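Local coordinates for protein putative alpha KG dependent 2,4-D dioxygenase (Burkholderia xenovorans, PDB 5J92) that binds iron(II) and probably acts as a 2-oxoglutarate-dependent dioxygenase of the TauD/TfdA family, at residues I141-G146 with D281-H286; G146-F151 with R272-I277. All coordinates share one frame; numbering follows the deposited sequence.

Leaving strand 132-139, the chain enters the loop 141-146, which turns at its end into strand 149-153; G146 belongs to both contacts. Contact 2 closes the inner loop, where 146-151 runs antiparallel to 272-277 at the end of strand 269-273, directly after the iron ligand H271. A few residues later 281-286 comes back along 141-146 at the start of strand 284-291, so contact 1 encloses contact 2. Contact 1 belongs to the edge of the larger sheet of the double-stranded beta-helix, contact 2 to the smaller sheet, and the two connections leading from one sheet to the other, 140-148 and 274-283, run beside each other between them. H276 NE2 and D281 O, 2.8 Å apart, connect the contacts directly.

Contact 1: I141-G146 with D281-H286; sequences IVPAVG and DVREMH
At the edge of the larger sheet of a double-stranded beta-helix, the cupin-clan fold of TauD/TfdA enzymes, I141 and E284 form an antiparallel hydrogen-bonded pair where strand 284-291 begins. I141 N gives its hydrogen to E284 O at 3.3 Å, and E284 N returns one to I141 O at 3.2 Å; each donor lies on a carbonyl lone pair. The two side chains share one face of the sheet. CG2 of I141, anti to the backbone N, is pressed against V282 CG1 at 3.5 Å, tight for two carbons, while its other branch ends with CD1 3.6 Å from E284 OE1. The extended E284 chain carries its carboxylate on to H286, whose NE2 donates to OE2 on the anti side; H286 ND1 is in turn bound to D60, fixing the imidazole at both nitrogens. Beyond the bridge, R283 CG stands anti to the backbone N (chi1 -179°), so the R283 chain extends past P143, and its side chain also touches W256. The P143 ring lies across the aliphatic stem of this arginine, P143 CG being 3.7 Å from R283 CB.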
# COMPACT_ATOMS: atom_id res chain seq x y z
N ILE A 141 -17.42 -11.06 -20.99
CA ILE A 141 -17.95 -9.70 -21.12
C ILE A 141 -16.99 -8.76 -20.41
O ILE A 141 -16.70 -8.95 -19.23
CB ILE A 141 -19.38 -9.57 -20.56
CG1 ILE A 141 -20.33 -10.57 -21.24
CG2 ILE A 141 -19.89 -8.16 -20.74
CD1 ILE A 141 -21.79 -10.57 -20.70
N VAL A 142 -16.50 -7.76 -21.13
CA VAL A 142 -15.46 -6.85 -20.65
C VAL A 142 -16.08 -5.47 -20.42
O VAL A 142 -16.67 -4.92 -21.36
CB VAL A 142 -14.28 -6.73 -21.64
CG1 VAL A 142 -13.23 -5.75 -21.11
CG2 VAL A 142 -13.65 -8.08 -21.90
N PRO A 143 -15.96 -4.89 -19.23
CA PRO A 143 -16.47 -3.53 -19.03
C PRO A 143 -15.62 -2.52 -19.78
O PRO A 143 -14.43 -2.73 -20.03
CB PRO A 143 -16.36 -3.32 -17.51
CG PRO A 143 -16.12 -4.70 -16.93
CD PRO A 143 -15.40 -5.46 -18.00
N ALA A 144 -16.24 -1.39 -20.11
CA ALA A 144 -15.57 -0.41 -20.95
C ALA A 144 -14.44 0.30 -20.21
O ALA A 144 -13.40 0.60 -20.80
CB ALA A 144 -16.59 0.60 -21.48
N VAL A 145 -14.62 0.55 -18.91
CA VAL A 145 -13.67 1.36 -18.15
C VAL A 145 -13.21 0.56 -16.93
O VAL A 145 -14.03 0.08 -16.15
CB VAL A 145 -14.30 2.69 -17.71
CG1 VAL A 145 -13.26 3.57 -17.01
CG2 VAL A 145 -14.93 3.42 -18.90
N GLY A 146 -11.90 0.44 -16.77
CA GLY A 146 -11.37 -0.28 -15.63
C GLY A 146 -11.47 -1.78 -15.81
O GLY A 146 -11.57 -2.30 -16.92
N ASP A 281 -21.76 -2.00 -14.51
CA ASP A 281 -21.48 -2.71 -15.75
C ASP A 281 -21.17 -4.16 -15.44
O ASP A 281 -20.62 -4.49 -14.38
CB ASP A 281 -20.31 -2.05 -16.50
CG ASP A 281 -20.74 -0.84 -17.31
OD1 ASP A 281 -21.88 -0.36 -17.14
OD2 ASP A 281 -19.92 -0.36 -18.14
N VAL A 282 -21.55 -5.04 -16.34
CA VAL A 282 -21.34 -6.47 -16.14
C VAL A 282 -19.91 -6.84 -16.51
O VAL A 282 -19.32 -6.27 -17.43
CB VAL A 282 -22.38 -7.30 -16.92
CG1 VAL A 282 -22.22 -7.12 -18.41
CG2 VAL A 282 -22.29 -8.77 -16.53
N ARG A 283 -19.34 -7.77 -15.75
CA ARG A 283 -18.01 -8.33 -16.00
C ARG A 283 -18.12 -9.83 -15.77
O ARG A 283 -18.31 -10.27 -14.64
CB ARG A 283 -16.96 -7.73 -15.07
CG ARG A 283 -15.56 -8.27 -15.31
CD ARG A 283 -14.54 -7.63 -14.38
NE ARG A 283 -13.18 -8.11 -14.63
CZ ARG A 283 -12.15 -7.84 -13.83
NH1 ARG A 283 -12.32 -7.11 -12.74
NH2 ARG A 283 -10.94 -8.31 -14.12
N GLU A 284 -17.98 -10.61 -16.84
CA GLU A 284 -18.14 -12.05 -16.75
C GLU A 284 -16.82 -12.70 -17.12
O GLU A 284 -16.34 -12.55 -18.25
CB GLU A 284 -19.26 -12.56 -17.65
CG GLU A 284 -19.47 -14.05 -17.52
CD GLU A 284 -20.57 -14.58 -18.43
OE1 GLU A 284 -21.30 -13.77 -19.03
OE2 GLU A 284 -20.69 -15.82 -18.54
N MET A 285 -16.26 -13.46 -16.18
CA MET A 285 -15.00 -14.17 -16.32
C MET A 285 -15.20 -15.61 -15.87
O MET A 285 -15.86 -15.87 -14.86
CB MET A 285 -13.90 -13.54 -15.46
CG MET A 285 -13.66 -12.06 -15.68
SD MET A 285 -12.19 -11.79 -16.69
CE MET A 285 -12.58 -10.22 -17.46
N HIS A 286 -14.63 -16.55 -16.63
CA HIS A 286 -14.65 -17.96 -16.27
C HIS A 286 -13.25 -18.37 -15.83
O HIS A 286 -12.27 -18.08 -16.52
CB HIS A 286 -15.13 -18.81 -17.44
CG HIS A 286 -16.57 -18.58 -17.79
ND1 HIS A 286 -17.36 -19.55 -18.36
CD2 HIS A 286 -17.36 -17.49 -17.63
CE1 HIS A 286 -18.58 -19.07 -18.55
NE2 HIS A 286 -18.60 -17.82 -18.12
O HOH W 1 -17.53 -0.36 -17.56

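Contact 2: G146-F151 with R272-I277; sequences GGQTQF and RGRPHI
Q150 and R272 lie side by side and point the same way, their amide and guanidinium planes 31° apart. R272 presents its NE/NH2 edge, and both nitrogens converge on Q150 OE1, NH2 at 2.7 Å and NE at 2.9 Å. The oxygen sits in the guanidinium plane, whereas the two donors reach it from one face of the amide. R272 CG stands between the backbone N and the carbonyl carbon (chi1 70°), and the chain then runs straight to NE, bringing that edge alongside the glutamine. Q150 NE2 is held by S253, which fixes the amide's rotation, and R272 NH1 forms a salt bridge to E243 of the second subunit. R274 instead folds back at chi2 and chi3 so that its methylenes cross Q150, R274 CD lying 3.7 Å from Q150 CD; its NH2 pairs with E240 of the second subunit. Q150 and R272 rise from the smaller sheet of the double-stranded beta-helix, where strands 149-153 and 269-273 pair antiparallel, with R274 just beyond the end of strand 269-273. Q150 N to R272 O (2.9 Å) and R272 N to Q150 O complete the hydrogen-bonded pair. T149 faces G273 in the next, non-hydrogen-bonded pair; its OG1 is hydrogen-bonded to W256 NE1, and its side chain lies about 5 Å from that of the iron ligand H271. Q148 OE1 and R274 NE share a water, while Q148 NE2 turns to E255. At the glycine end, G147 N donates to P275 O at 2.9 Å from well above the carbonyl plane, and G146 passes H276 with their CA atoms only 4.0 Å apart.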
# COMPACT_ATOMS: atom_id res chain seq x y z
N GLY A 146 -11.90 0.44 -16.77
CA GLY A 146 -11.37 -0.28 -15.63
C GLY A 146 -11.47 -1.78 -15.81
O GLY A 146 -11.57 -2.30 -16.92
N GLY A 147 -11.43 -2.49 -14.68
CA GLY A 147 -11.54 -3.93 -14.73
C GLY A 147 -10.30 -4.65 -15.19
O GLY A 147 -10.38 -5.83 -15.53
N GLN A 148 -9.15 -3.97 -15.20
CA GLN A 148 -7.90 -4.62 -15.55
C GLN A 148 -7.54 -5.67 -14.51
O GLN A 148 -7.97 -5.62 -13.36
CB GLN A 148 -6.77 -3.59 -15.64
CG GLN A 148 -7.00 -2.48 -16.68
CD GLN A 148 -7.80 -1.31 -16.13
OE1 GLN A 148 -8.36 -1.38 -15.02
NE2 GLN A 148 -7.91 -0.23 -16.91
N THR A 149 -6.78 -6.65 -14.94
CA THR A 149 -6.05 -7.51 -14.01
C THR A 149 -4.59 -7.10 -14.09
O THR A 149 -4.05 -6.95 -15.19
CB THR A 149 -6.22 -9.00 -14.34
OG1 THR A 149 -7.60 -9.32 -14.45
CG2 THR A 149 -5.63 -9.86 -13.22
N GLN A 150 -3.98 -6.86 -12.94
CA GLN A 150 -2.60 -6.42 -12.87
C GLN A 150 -1.73 -7.52 -12.28
O GLN A 150 -2.18 -8.29 -11.43
CB GLN A 150 -2.48 -5.13 -12.04
CG GLN A 150 -3.32 -3.99 -12.57
CD GLN A 150 -3.01 -2.65 -11.90
OE1 GLN A 150 -2.64 -2.58 -10.72
NE2 GLN A 150 -3.18 -1.57 -12.67
N PHE A 151 -0.48 -7.59 -12.76
CA PHE A 151 0.44 -8.65 -12.39
C PHE A 151 1.76 -8.04 -11.97
O PHE A 151 2.31 -7.21 -12.70
CB PHE A 151 0.65 -9.64 -13.55
CG PHE A 151 -0.62 -10.32 -13.99
CD1 PHE A 151 -1.05 -11.47 -13.37
CD2 PHE A 151 -1.39 -9.77 -15.02
CE1 PHE A 151 -2.23 -12.11 -13.76
CE2 PHE A 151 -2.57 -10.39 -15.43
CZ PHE A 151 -2.99 -11.56 -14.79
N ARG A 272 -3.88 -8.74 -8.97
CA ARG A 272 -5.04 -8.14 -8.34
C ARG A 272 -5.99 -7.68 -9.43
O ARG A 272 -5.55 -7.37 -10.54
CB ARG A 272 -4.67 -6.95 -7.44
CG ARG A 272 -4.19 -5.72 -8.21
CD ARG A 272 -3.85 -4.53 -7.31
NE ARG A 272 -3.46 -3.36 -8.10
CZ ARG A 272 -3.36 -2.12 -7.63
NH1 ARG A 272 -3.63 -1.90 -6.36
NH2 ARG A 272 -3.03 -1.11 -8.43
N GLY A 273 -7.28 -7.63 -9.10
CA GLY A 273 -8.26 -7.05 -9.99
C GLY A 273 -8.47 -5.58 -9.67
O GLY A 273 -8.25 -5.13 -8.55
N ARG A 274 -8.85 -4.83 -10.68
CA ARG A 274 -9.13 -3.41 -10.54
C ARG A 274 -10.62 -3.17 -10.68
O ARG A 274 -11.28 -3.86 -11.46
CB ARG A 274 -8.38 -2.59 -11.60
CG ARG A 274 -6.84 -2.75 -11.53
CD ARG A 274 -6.27 -2.07 -10.29
NE ARG A 274 -6.53 -0.63 -10.33
CZ ARG A 274 -6.90 0.09 -9.28
NH1 ARG A 274 -7.07 -0.49 -8.11
NH2 ARG A 274 -7.13 1.39 -9.42
N PRO A 275 -11.18 -2.20 -9.95
CA PRO A 275 -12.61 -1.90 -10.13
C PRO A 275 -12.88 -1.48 -11.57
O PRO A 275 -12.00 -0.96 -12.26
CB PRO A 275 -12.86 -0.74 -9.16
CG PRO A 275 -11.72 -0.77 -8.18
CD PRO A 275 -10.54 -1.30 -8.98
N HIS A 276 -14.09 -1.76 -12.05
CA HIS A 276 -14.55 -1.20 -13.31
C HIS A 276 -15.61 -0.13 -13.03
O HIS A 276 -16.26 -0.16 -11.99
CB HIS A 276 -15.11 -2.29 -14.25
CG HIS A 276 -16.27 -3.04 -13.69
ND1 HIS A 276 -16.12 -4.15 -12.87
CD2 HIS A 276 -17.60 -2.86 -13.83
CE1 HIS A 276 -17.31 -4.61 -12.54
NE2 HIS A 276 -18.23 -3.84 -13.10
N ILE A 277 -15.73 0.82 -13.95
CA ILE A 277 -16.50 2.04 -13.73
C ILE A 277 -17.54 2.17 -14.84
O ILE A 277 -17.18 2.25 -16.01
CB ILE A 277 -15.60 3.29 -13.71
CG1 ILE A 277 -14.34 3.04 -12.88
CG2 ILE A 277 -16.39 4.51 -13.24
CD1 ILE A 277 -14.59 2.70 -11.44
O HOH W 2 -7.69 0.57 -13.06